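Local coordinates for glyoxalase family protein, putative (Bacillus anthracis, PDB 2QQZ) that is of unknown function but belongs to the glyoxalase/bleomycin resistance/dioxygenase superfamily, whose members include metal-dependent enzymes and drug-binding resistance proteins, at residues K82-F86 with E120-N124. Numbering follows the deposited sequence. Where two conformers were deposited one is given.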
# COMPACT_ATOMS: atom_id res chain seq x y z
N LYS A 82 -9.08 7.83 -16.90
CA LYS A 82 -10.42 8.41 -17.13
C LYS A 82 -11.15 8.48 -15.79
O LYS A 82 -12.29 8.06 -15.66
CB LYS A 82 -11.20 7.54 -18.15
CG LYS A 82 -12.26 8.26 -18.96
CD LYS A 82 -11.74 8.65 -20.25
CE LYS A 82 -12.56 9.77 -20.87
NZ LYS A 82 -13.88 9.36 -21.43
N ILE A 83 -10.46 9.00 -14.77
CA ILE A 83 -10.97 9.03 -13.40
C ILE A 83 -12.38 9.66 -13.24
O ILE A 83 -13.15 9.20 -12.40
CB ILE A 83 -9.97 9.76 -12.44
CG1 ILE A 83 -10.37 9.53 -11.00
CG2 ILE A 83 -9.85 11.25 -12.78
CD1 ILE A 83 -9.15 9.49 -10.05
N ASP A 84 -12.63 10.68 -14.07
CA ASP A 84 -13.88 11.38 -14.17
C ASP A 84 -15.01 10.37 -14.28
O ASP A 84 -15.91 10.31 -13.43
CB ASP A 84 -13.86 12.37 -15.36
CG ASP A 84 -13.02 11.87 -16.61
OD1 ASP A 84 -11.80 11.62 -16.48
OD2 ASP A 84 -13.57 11.80 -17.75
N GLU A 85 -14.90 9.55 -15.31
CA GLU A 85 -15.89 8.53 -15.70
C GLU A 85 -15.93 7.38 -14.67
O GLU A 85 -16.99 6.82 -14.37
CB GLU A 85 -15.52 8.02 -17.09
CG GLU A 85 -16.52 7.08 -17.67
CD GLU A 85 -16.00 6.34 -18.92
OE1 GLU A 85 -15.45 7.02 -19.83
OE2 GLU A 85 -16.16 5.09 -18.99
N PHE A 86 -14.77 7.01 -14.13
CA PHE A 86 -14.72 5.99 -13.08
C PHE A 86 -15.53 6.46 -11.88
O PHE A 86 -16.36 5.71 -11.37
CB PHE A 86 -13.29 5.73 -12.68
CG PHE A 86 -13.12 4.79 -11.52
CD1 PHE A 86 -13.51 3.46 -11.63
CD2 PHE A 86 -12.48 5.22 -10.36
CE1 PHE A 86 -13.30 2.56 -10.59
CE2 PHE A 86 -12.26 4.34 -9.32
CZ PHE A 86 -12.67 3.00 -9.45
N GLU A 120 -7.68 5.40 -2.02
CA GLU A 120 -7.61 6.58 -2.85
C GLU A 120 -7.46 6.20 -4.31
O GLU A 120 -6.80 5.19 -4.66
CB GLU A 120 -6.39 7.38 -2.43
CG GLU A 120 -6.09 8.60 -3.39
CD GLU A 120 -4.81 9.28 -3.00
OE1 GLU A 120 -4.37 9.07 -1.83
OE2 GLU A 120 -4.23 9.99 -3.87
N PHE A 121 -8.16 6.94 -5.17
CA PHE A 121 -8.04 6.86 -6.62
C PHE A 121 -7.52 8.18 -7.16
O PHE A 121 -7.99 9.27 -6.73
CB PHE A 121 -9.38 6.47 -7.21
CG PHE A 121 -9.87 5.13 -6.71
CD1 PHE A 121 -9.26 3.94 -7.12
CD2 PHE A 121 -10.92 5.06 -5.80
CE1 PHE A 121 -9.72 2.72 -6.68
CE2 PHE A 121 -11.34 3.84 -5.34
CZ PHE A 121 -10.74 2.67 -5.79
N MSE A 122 -6.53 8.12 -8.06
CA MSE A 122 -5.94 9.33 -8.63
C MSE A 122 -5.58 9.21 -10.12
O MSE A 122 -5.32 8.12 -10.57
CB MSE A 122 -4.65 9.66 -7.91
CG MSE A 122 -3.66 8.51 -7.92
SE MSE A 122 -1.99 9.30 -7.26
CE MSE A 122 -1.30 10.02 -8.99
N GLU A 123 -5.52 10.34 -10.82
CA GLU A 123 -4.97 10.40 -12.16
C GLU A 123 -4.28 11.74 -12.35
O GLU A 123 -4.75 12.76 -11.84
CB GLU A 123 -6.10 10.19 -13.18
CG GLU A 123 -5.62 10.02 -14.62
CD GLU A 123 -6.74 9.88 -15.61
OE1 GLU A 123 -7.87 10.34 -15.32
OE2 GLU A 123 -6.50 9.34 -16.71
N ASN A 124 -3.15 11.76 -13.06
CA ASN A 124 -2.60 13.06 -13.45
C ASN A 124 -3.54 13.84 -14.35
O ASN A 124 -4.26 13.27 -15.21
CB ASN A 124 -1.24 12.89 -14.11
CG ASN A 124 -0.29 12.14 -13.21
OD1 ASN A 124 -0.27 12.35 -12.00
ND2 ASN A 124 0.48 11.23 -13.78
O HOH W 1 -9.18 11.75 -17.05
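Glu123, near the end of strand 118-124, reaches across to the N-terminus of helix 83-92, where its carboxylate accepts hydrogen bonds from the backbone N-H groups of the N-cap residue Lys82 and of Ile83. The two elements belong to one beta-alpha-beta-beta-beta module of the glyoxalase (vicinal oxygen chelate) fold, and the helix packs on its sheet here. From CB outward, Glu123 first lies against Ile83, its CB 3.9 Å from Ile83 CG2. CG stands anti to the backbone N (chi1 -171°) and the chain continues extended, which carries the acid to the helix start. There OE1 accepts the nearly straight bond from Ile83 N (3.0 Å, 173°), and OE2 takes Lys82 N at 3.0 Å; both donors come from above the carboxylate plane. An acid suits this place because it satisfies N-H groups at the helix start, which have no acceptor within the helix, and its negative charge probably interacts favourably with the helix dipole. A water also donates to Glu123 OE1.

Deeper in, Ile83 suits the buried face of the helix: its CD1 rests on the strand backbone, 3.5 Å from Met122 CA, while Ile107 and Phe109 pack around the same side chain. One turn on, Phe86 meets Phe121 in a T-shaped stack, planes at 74°, with Ile8 of the second subunit touching both residues. Phenylalanine suits both places because the weakly positive C-H edge of one ring can meet the electron-rich face of the other: Phe86 CE2 sits over the centre of the Phe121 ring, 3.6 Å above its plane.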